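PDB 3L9V: putative thiol-disulfide isomerase or thioredoxin from Salmonella enterica subsp. enterica serovar Typhimurium, which probably catalyses thiol-disulfide exchange, acting as a DsbA-like oxidoreductase of the thioredoxin fold that forms or rearranges disulfide bonds in other proteins. Local coordinates for residues F22-P27 against K85-A90; A70-M75 against P125-M130; D81-A86 against R105-A110. All coordinates share one frame; numbering follows the deposited sequence. Where two conformers were deposited one is given.

Interaction 1. Residues F22-P27 against K85-A90; sequences FSFYCP and KAFFTA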
loop_
_atom_site.group_PDB
_atom_site.type_symbol
_atom_site.label_atom_id
_atom_site.label_comp_id
_atom_site.label_asym_id
_atom_site.label_seq_id
_atom_site.Cartn_x
_atom_site.Cartn_y
_atom_site.Cartn_z
ATOM N N PHE A 22 1.473 -0.195 -3.598
ATOM C CA PHE A 22 1.641 1.261 -3.583
ATOM C C PHE A 22 3.110 1.591 -3.377
ATOM O O PHE A 22 3.909 0.713 -3.056
ATOM C CB PHE A 22 0.800 1.912 -2.457
ATOM C CG PHE A 22 1.440 1.795 -1.043
ATOM C CD1 PHE A 22 1.494 0.571 -0.378
ATOM C CD2 PHE A 22 1.997 2.902 -0.421
ATOM C CE1 PHE A 22 2.086 0.461 0.896
ATOM C CE2 PHE A 22 2.592 2.817 0.840
ATOM C CZ PHE A 22 2.628 1.584 1.508
ATOM N N SER A 23 3.453 2.864 -3.551
ATOM C CA SER A 23 4.795 3.342 -3.254
ATOM C C SER A 23 4.734 4.706 -2.578
ATOM O O SER A 23 3.907 5.519 -2.937
ATOM C CB SER A 23 5.601 3.486 -4.540
ATOM O OG SER A 23 6.802 4.200 -4.279
ATOM N N PHE A 24 5.624 4.977 -1.626
ATOM C CA PHE A 24 5.666 6.322 -1.034
ATOM C C PHE A 24 6.097 7.436 -2.018
ATOM O O PHE A 24 5.993 8.630 -1.716
ATOM C CB PHE A 24 6.506 6.315 0.247
ATOM C CG PHE A 24 5.834 5.597 1.378
ATOM C CD1 PHE A 24 4.660 6.082 1.910
ATOM C CD2 PHE A 24 6.354 4.419 1.877
ATOM C CE1 PHE A 24 4.012 5.411 2.920
ATOM C CE2 PHE A 24 5.723 3.756 2.896
ATOM C CZ PHE A 24 4.546 4.247 3.417
ATOM N N TYR A 25 6.549 7.031 -3.201
ATOM C CA TYR A 25 6.954 7.954 -4.248
ATOM C C TYR A 25 5.842 8.230 -5.280
ATOM O O TYR A 25 6.001 9.081 -6.147
ATOM C CB TYR A 25 8.145 7.393 -5.015
ATOM C CG TYR A 25 9.465 7.436 -4.286
ATOM C CD1 TYR A 25 10.184 8.624 -4.178
ATOM C CD2 TYR A 25 10.018 6.275 -3.744
ATOM C CE1 TYR A 25 11.404 8.658 -3.527
ATOM C CE2 TYR A 25 11.236 6.295 -3.108
ATOM C CZ TYR A 25 11.916 7.493 -2.986
ATOM O OH TYR A 25 13.127 7.509 -2.354
ATOM N N CYS A 26 4.726 7.519 -5.153
ATOM C CA CYS A 26 3.645 7.530 -6.137
ATOM C C CYS A 26 2.580 8.562 -5.796
ATOM O O CYS A 26 1.856 8.403 -4.828
ATOM C CB CYS A 26 3.012 6.134 -6.200
ATOM S SG CYS A 26 1.449 6.037 -7.113
ATOM N N PRO A 27 2.492 9.648 -6.581
ATOM C CA PRO A 27 1.520 10.707 -6.270
ATOM C C PRO A 27 0.057 10.221 -6.147
ATOM O O PRO A 27 -0.634 10.553 -5.184
ATOM C CB PRO A 27 1.671 11.684 -7.457
ATOM C CG PRO A 27 3.101 11.510 -7.898
ATOM C CD PRO A 27 3.371 10.011 -7.715
ATOM N N LYS A 85 0.989 7.297 7.195
ATOM C CA LYS A 85 0.828 8.723 7.377
ATOM C C LYS A 85 2.189 9.393 7.501
ATOM O O LYS A 85 2.442 10.416 6.867
ATOM C CB LYS A 85 -0.013 8.982 8.628
ATOM C CG LYS A 85 -0.598 10.378 8.681
ATOM C CD LYS A 85 -1.718 10.505 9.706
ATOM N NZ LYS A 85 -3.124 12.189 10.946
ATOM N N ALA A 86 3.082 8.799 8.291
ATOM C CA ALA A 86 4.406 9.399 8.496
ATOM C C ALA A 86 5.269 9.488 7.227
ATOM O O ALA A 86 5.908 10.521 6.978
ATOM C CB ALA A 86 5.165 8.675 9.607
ATOM N N PHE A 87 5.297 8.420 6.427
ATOM C CA PHE A 87 6.136 8.417 5.234
ATOM C C PHE A 87 5.579 9.264 4.072
ATOM O O PHE A 87 6.346 9.796 3.263
ATOM C CB PHE A 87 6.451 6.997 4.782
ATOM C CG PHE A 87 7.572 6.343 5.567
ATOM C CD1 PHE A 87 8.823 6.921 5.631
ATOM C CD2 PHE A 87 7.374 5.143 6.210
ATOM C CE1 PHE A 87 9.855 6.309 6.337
ATOM C CE2 PHE A 87 8.394 4.538 6.930
ATOM C CZ PHE A 87 9.628 5.121 7.000
ATOM N N PHE A 88 4.255 9.380 3.982
ATOM C CA PHE A 88 3.681 10.253 2.968
ATOM C C PHE A 88 3.898 11.722 3.336
ATOM O O PHE A 88 4.195 12.536 2.488
ATOM C CB PHE A 88 2.202 9.947 2.754
ATOM C CG PHE A 88 1.960 8.846 1.737
ATOM C CD1 PHE A 88 2.596 8.876 0.524
ATOM C CD2 PHE A 88 1.074 7.806 2.009
ATOM C CE1 PHE A 88 2.368 7.866 -0.422
ATOM C CE2 PHE A 88 0.847 6.803 1.082
ATOM C CZ PHE A 88 1.495 6.831 -0.127
ATOM N N THR A 89 3.749 12.046 4.614
ATOM C CA THR A 89 4.082 13.384 5.092
ATOM C C THR A 89 5.545 13.686 4.827
ATOM O O THR A 89 5.872 14.700 4.208
ATOM C CB THR A 89 3.788 13.509 6.581
ATOM O OG1 THR A 89 2.409 13.219 6.781
ATOM C CG2 THR A 89 4.092 14.927 7.082
ATOM N N ALA A 90 6.424 12.775 5.239
ATOM C CA ALA A 90 7.859 13.006 5.092
ATOM C C ALA A 90 8.271 13.199 3.645
ATOM O O ALA A 90 9.129 14.031 3.343
ATOM C CB ALA A 90 8.667 11.882 5.723
HETATM O O HOH W 1 6.036 10.232 0.586
#
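F24 meets F87 of helix 80-93 with a ring face and F88 with its edge, and the contact is mostly aromatic. The F24 and F88 rings form a T-shaped (edge-to-face) pair: their centroids lie 4.8 Å apart, their planes meet at 68°, and F24 CD1 stands over the centre of the F88 face. With F87 the ring-to-ring meeting is oblique, and the closer touch is a CH-pi contact, in which F87 CB sits 3.4 Å from the F24 ring centroid, only 10° off the normal. On the face opposite F87 CB, F22 CE2 approaches near the rim. F24 carries its ring beside the backbone N and anti to the carbonyl carbon (chi1 -71°), which sends it to both helix partners. Apolar packing adds F22 CD2, which meets F88 CZ at 4.0 Å.

Polar links are few, and no direct hydrogen bond joins the segments. One water instead donates to F24 O at 2.8 Å and to F87 O at 2.7 Å, bridging two backbone carbonyls. Within the loop, S23 to C26 make a type I turn closed by C26 N to S23 O at 3.1 Å, while S23 OG accepts from Y25 N at 3.0 Å in an ST turn. Nearby, H56 NE2 is hydrogen-bonded to F24 N, and the H56 ring meets that of F24.

C26 occupies the N-cap position of helix 27-35 and is followed by C29 in a CxxC pattern. The aromatic cluster thus holds the loop leaving strand 18-22 against the helical part of the fold, at what is consistent with the redox-active helix start of a thioredoxin-type, DsbA-like domain.

Interaction 2. Residues A70-M75 against P125-M130; sequences AWALAM and PAVNDM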
loop_
_atom_site.group_PDB
_atom_site.type_symbol
_atom_site.label_atom_id
_atom_site.label_comp_id
_atom_site.label_asym_id
_atom_site.label_seq_id
_atom_site.Cartn_x
_atom_site.Cartn_y
_atom_site.Cartn_z
ATOM N N ALA A 70 11.193 -1.036 5.340
ATOM C CA ALA A 70 10.619 -0.270 6.435
ATOM C C ALA A 70 9.142 -0.622 6.591
ATOM O O ALA A 70 8.654 -0.812 7.713
ATOM C CB ALA A 70 10.800 1.230 6.197
ATOM N N TRP A 71 8.444 -0.742 5.456
ATOM C CA TRP A 71 7.045 -1.162 5.470
ATOM C C TRP A 71 6.871 -2.606 5.980
ATOM O O TRP A 71 5.930 -2.917 6.688
ATOM C CB TRP A 71 6.465 -1.050 4.052
ATOM C CG TRP A 71 4.994 -1.247 4.017
ATOM C CD1 TRP A 71 4.320 -2.335 3.507
ATOM C CD2 TRP A 71 3.989 -0.337 4.499
ATOM N NE1 TRP A 71 2.959 -2.158 3.669
ATOM C CE2 TRP A 71 2.729 -0.939 4.255
ATOM C CE3 TRP A 71 4.033 0.918 5.127
ATOM C CZ2 TRP A 71 1.520 -0.316 4.597
ATOM C CZ3 TRP A 71 2.844 1.530 5.478
ATOM C CH2 TRP A 71 1.594 0.915 5.208
ATOM N N ALA A 72 7.759 -3.484 5.552
ATOM C CA ALA A 72 7.772 -4.852 6.067
ATOM C C ALA A 72 7.847 -4.800 7.604
ATOM O O ALA A 72 7.180 -5.555 8.301
ATOM C CB ALA A 72 8.968 -5.610 5.469
ATOM N N LEU A 73 8.629 -3.862 8.133
ATOM C CA LEU A 73 8.795 -3.767 9.586
ATOM C C LEU A 73 7.499 -3.282 10.216
ATOM O O LEU A 73 6.995 -3.876 11.181
ATOM C CB LEU A 73 9.989 -2.852 9.956
ATOM C CG LEU A 73 10.191 -2.701 11.461
ATOM C CD1 LEU A 73 10.469 -4.065 12.129
ATOM C CD2 LEU A 73 11.328 -1.698 11.725
ATOM N N ALA A 74 6.947 -2.205 9.655
ATOM C CA ALA A 74 5.615 -1.742 10.019
ATOM C C ALA A 74 4.580 -2.888 10.058
ATOM O O ALA A 74 3.814 -3.011 11.003
ATOM C CB ALA A 74 5.140 -0.676 9.028
HETATM N N MSE A 75 4.517 -3.684 9.000
HETATM C CA MSE A 75 3.566 -4.798 8.973
HETATM C C MSE A 75 3.842 -5.783 10.130
HETATM O O MSE A 75 2.948 -6.129 10.895
HETATM C CB MSE A 75 3.616 -5.527 7.617
HETATM C CG MSE A 75 3.331 -4.651 6.364
HETATM SE SE MSE A 75 3.597 -5.680 4.676
HETATM C CE MSE A 75 1.824 -6.432 4.758
ATOM N N PRO A 125 14.750 -11.858 10.887
ATOM C CA PRO A 125 14.149 -12.870 10.008
ATOM C C PRO A 125 12.697 -12.548 9.645
ATOM O O PRO A 125 12.316 -12.689 8.480
ATOM C CB PRO A 125 14.226 -14.150 10.842
ATOM C CG PRO A 125 15.452 -13.959 11.683
ATOM C CD PRO A 125 15.530 -12.466 11.984
ATOM N N ALA A 126 11.901 -12.128 10.622
ATOM C CA ALA A 126 10.496 -11.823 10.368
ATOM C C ALA A 126 10.309 -10.682 9.349
ATOM O O ALA A 126 9.377 -10.705 8.545
ATOM C CB ALA A 126 9.773 -11.512 11.659
ATOM N N VAL A 127 11.195 -9.691 9.388
ATOM C CA VAL A 127 11.147 -8.596 8.423
ATOM C C VAL A 127 11.683 -9.081 7.096
ATOM O O VAL A 127 11.151 -8.726 6.045
ATOM C CB VAL A 127 11.931 -7.360 8.905
ATOM C CG1 VAL A 127 11.903 -6.246 7.853
ATOM C CG2 VAL A 127 11.320 -6.872 10.141
ATOM N N ASN A 128 12.735 -9.896 7.145
ATOM C CA ASN A 128 13.265 -10.509 5.939
ATOM C C ASN A 128 12.154 -11.257 5.209
ATOM O O ASN A 128 12.038 -11.146 3.983
ATOM C CB ASN A 128 14.407 -11.483 6.242
ATOM C CG ASN A 128 15.689 -10.785 6.650
ATOM O OD1 ASN A 128 15.872 -9.597 6.400
ATOM N ND2 ASN A 128 16.589 -11.535 7.277
ATOM N N ASP A 129 11.348 -12.005 5.970
ATOM C CA ASP A 129 10.249 -12.787 5.410
ATOM C C ASP A 129 9.234 -11.856 4.759
ATOM O O ASP A 129 8.696 -12.168 3.721
ATOM C CB ASP A 129 9.511 -13.572 6.492
ATOM C CG ASP A 129 10.283 -14.788 6.985
ATOM O OD1 ASP A 129 11.388 -15.051 6.483
ATOM O OD2 ASP A 129 9.767 -15.476 7.887
HETATM N N MSE A 130 8.966 -10.718 5.395
HETATM C CA MSE A 130 7.908 -9.827 4.940
HETATM C C MSE A 130 8.332 -9.046 3.685
HETATM O O MSE A 130 7.503 -8.685 2.846
HETATM C CB MSE A 130 7.467 -8.893 6.061
HETATM C CG MSE A 130 6.039 -8.399 5.927
HETATM SE SE MSE A 130 4.731 -9.856 6.057
HETATM C CE MSE A 130 3.136 -8.775 6.225
#
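M75, a selenomethionine that packs against M130, donates from its backbone N to W71 O at 2.8 Å, an ordinary helix bond and among the shortest polar bonds in either segment. No hydrogen bond crosses between the two segments, so side-chain carbon and selenium atoms do the work.

The segments of helices 64-77 and 125-140 approach to 8.4 Å between axes, with their N-to-C directions 114° apart. Both helices belong to the helical part inserted between strands 52-56 and 148-151 of the thioredoxin fold, as in DsbA proteins. A72 lies where the backbones come nearest: its CA is 5.1 Å from that of M130. The A72 methyl points toward the other helix and touches two side chains, with CB 3.7 Å from M130 CB and 3.8 Å from V127 CG1. Having so short a side chain, A72 lets the second helix come in close.

V127 spreads its two methyls over neighbouring positions. While CG1 meets A72, CG2 reaches the end of the leucine, 3.5 Å from L73 CD1, and the two side chains slant across each other. L73 CG is anti to its backbone N (chi1 179°), carrying CD1 outward to this methyl.

M130, also a selenomethionine, buries more surface here than any other residue. Its chain bends at chi2 (64°), and it crosses M75 at about a right angle, with M130 CG 3.9 Å from M75 SE. The terminal methyls are modelled too close to each other, and their exact placement is doubtful.

Beside this apolar patch, N128 OD1 bonds to R69 NH1, a polar tie between the same helices. The chemistry therefore implies cohesion mainly by shape and apolar contact, with directional bonding left to the flank and the helix backbones.

Interaction 3. Residues D81-A86 against R105-A110; sequences DVIEKA and RVFMSA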
loop_
_atom_site.group_PDB
_atom_site.type_symbol
_atom_site.label_atom_id
_atom_site.label_comp_id
_atom_site.label_asym_id
_atom_site.label_seq_id
_atom_site.Cartn_x
_atom_site.Cartn_y
_atom_site.Cartn_z
ATOM N N ASP A 81 -0.694 1.856 10.005
ATOM C CA ASP A 81 -1.437 3.117 10.081
ATOM C C ASP A 81 -0.548 4.350 10.343
ATOM O O ASP A 81 -0.534 5.279 9.539
ATOM C CB ASP A 81 -2.624 3.034 11.062
ATOM C CG ASP A 81 -2.214 2.654 12.498
ATOM O OD1 ASP A 81 -3.124 2.525 13.346
ATOM O OD2 ASP A 81 -1.014 2.482 12.795
ATOM N N VAL A 82 0.211 4.369 11.443
ATOM C CA VAL A 82 1.059 5.536 11.716
ATOM C C VAL A 82 2.204 5.652 10.724
ATOM O O VAL A 82 2.618 6.751 10.349
ATOM C CB VAL A 82 1.619 5.543 13.167
ATOM C CG1 VAL A 82 0.497 5.622 14.154
ATOM C CG2 VAL A 82 2.473 4.294 13.431
ATOM N N ILE A 83 2.731 4.511 10.291
ATOM C CA ILE A 83 3.861 4.543 9.360
ATOM C C ILE A 83 3.433 5.121 8.001
ATOM O O ILE A 83 4.184 5.856 7.366
ATOM C CB ILE A 83 4.485 3.146 9.198
ATOM C CG1 ILE A 83 5.205 2.760 10.500
ATOM C CG2 ILE A 83 5.462 3.117 8.056
ATOM C CD1 ILE A 83 6.251 3.817 10.905
ATOM N N GLU A 84 2.216 4.812 7.565
ATOM C CA GLU A 84 1.783 5.235 6.232
ATOM C C GLU A 84 1.660 6.760 6.189
ATOM O O GLU A 84 2.163 7.410 5.283
ATOM C CB GLU A 84 0.455 4.568 5.844
ATOM C CG GLU A 84 0.083 4.800 4.390
ATOM C CD GLU A 84 -1.181 4.042 3.956
ATOM O OE1 GLU A 84 -1.836 3.385 4.792
ATOM O OE2 GLU A 84 -1.518 4.116 2.762
ATOM N N LYS A 85 0.989 7.297 7.195
ATOM C CA LYS A 85 0.828 8.723 7.377
ATOM C C LYS A 85 2.189 9.393 7.501
ATOM O O LYS A 85 2.442 10.416 6.867
ATOM C CB LYS A 85 -0.013 8.982 8.628
ATOM C CG LYS A 85 -0.598 10.378 8.681
ATOM C CD LYS A 85 -1.718 10.505 9.706
ATOM N NZ LYS A 85 -3.124 12.189 10.946
ATOM N N ALA A 86 3.082 8.799 8.291
ATOM C CA ALA A 86 4.406 9.399 8.496
ATOM C C ALA A 86 5.269 9.488 7.227
ATOM O O ALA A 86 5.908 10.521 6.978
ATOM C CB ALA A 86 5.165 8.675 9.607
ATOM N N ARG A 105 14.765 7.459 10.711
ATOM C CA ARG A 105 14.387 8.582 11.558
ATOM C C ARG A 105 12.873 8.780 11.563
ATOM O O ARG A 105 12.255 8.904 12.621
ATOM C CB ARG A 105 15.141 9.849 11.108
ATOM C CG ARG A 105 14.925 11.072 11.973
ATOM C CD ARG A 105 15.705 12.271 11.423
ATOM N NE ARG A 105 15.559 12.436 9.973
ATOM C CZ ARG A 105 14.483 12.947 9.375
ATOM N NH1 ARG A 105 13.437 13.346 10.088
ATOM N NH2 ARG A 105 14.447 13.048 8.055
ATOM N N VAL A 106 12.256 8.779 10.382
ATOM C CA VAL A 106 10.804 8.935 10.327
ATOM C C VAL A 106 10.096 7.724 10.980
ATOM O O VAL A 106 9.047 7.875 11.600
ATOM C CB VAL A 106 10.302 9.091 8.868
ATOM C CG1 VAL A 106 8.787 8.944 8.813
ATOM C CG2 VAL A 106 10.770 10.431 8.256
ATOM N N PHE A 107 10.644 6.520 10.826
ATOM C CA PHE A 107 9.974 5.340 11.385
ATOM C C PHE A 107 9.992 5.449 12.914
ATOM O O PHE A 107 8.969 5.258 13.574
ATOM C CB PHE A 107 10.672 4.054 10.928
ATOM C CG PHE A 107 9.914 2.790 11.253
ATOM C CD1 PHE A 107 9.856 2.308 12.554
ATOM C CD2 PHE A 107 9.301 2.059 10.247
ATOM C CE1 PHE A 107 9.176 1.131 12.858
ATOM C CE2 PHE A 107 8.616 0.885 10.528
ATOM C CZ PHE A 107 8.540 0.417 11.839
HETATM N N MSE A 108 11.159 5.782 13.463
HETATM C CA MSE A 108 11.325 5.933 14.922
HETATM C C MSE A 108 10.447 7.017 15.501
HETATM O O MSE A 108 9.864 6.851 16.558
HETATM C CB MSE A 108 12.783 6.262 15.265
HETATM C CG MSE A 108 13.706 5.095 15.070
HETATM SE SE MSE A 108 15.529 5.687 15.286
HETATM C CE MSE A 108 15.248 6.559 17.040
ATOM N N SER A 109 10.343 8.134 14.793
ATOM C CA SER A 109 9.518 9.234 15.262
ATOM C C SER A 109 8.035 8.874 15.272
ATOM O O SER A 109 7.288 9.306 16.133
ATOM C CB SER A 109 9.746 10.470 14.389
ATOM O OG SER A 109 8.873 11.516 14.774
ATOM N N ALA A 110 7.601 8.073 14.315
ATOM C CA ALA A 110 6.184 7.737 14.210
ATOM C C ALA A 110 5.809 6.666 15.231
ATOM O O ALA A 110 4.672 6.603 15.724
ATOM C CB ALA A 110 5.877 7.249 12.801
#
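I83 and A110 bury the most surface here, and they touch: I83 CD1 lies 3.9 Å from A110 CB. The same isoleucine methyl also covers a face of the F107 ring. It is 3.8 Å from the ring centroid and 19° off the normal, a CH-pi contact set toward the CD2 side of the ring, where I83 CD1 to F107 CD2 measures 3.6 Å. This reach follows from the I83 side chain, whose CG1 leaves beside the backbone N (chi1 -70°) before CD1 extends across to helix 100-111.

A110 directs its methyl toward helix 80-93, and CB comes to 3.6 Å from A86 CB. A86 CB has a second neighbour in V106 CG1, at 3.7 Å, so the methyl of A86 touches two successive turns of the other helix. Beside A110 CB, V82 CG2 lies near A110 O.

The two helix segments run 132° apart in direction, their axes 9.4 Å from each other at closest approach. They belong to the helical domain inserted between strands 52-56 and 148-151 of the thioredoxin fold, as in DsbA proteins. Helix 64-77 lies against both: W71 and A74 touch I83, whereas L73 and M77 touch F107. Y118 of helix 115-121 meets the F107 ring edge-to-face, joining a further helix to the bundle.

In the fold
Interaction 1 is the most central, its centre about 9 Å from that of the chain against about 14 Å for the other two, and all its touching residues are buried. Interaction 2 is also a buried contact, whereas interaction 3 is only partly buried. Interactions 1 and 3 share helix 80-93 and residues K85 and A86, with V106 packing on F87 and A90. Interaction 2 uses helix 64-77, which reaches both: W71 meets F22 and F24, and A74 meets I83. Chemistry changes with place: an edge-to-face phenylalanine pair, a CH-pi contact and a bridging water beside the CxxC loop, aliphatic and selenomethionine packing in interaction 2, and alanine methyls with one CH-pi contact in interaction 3.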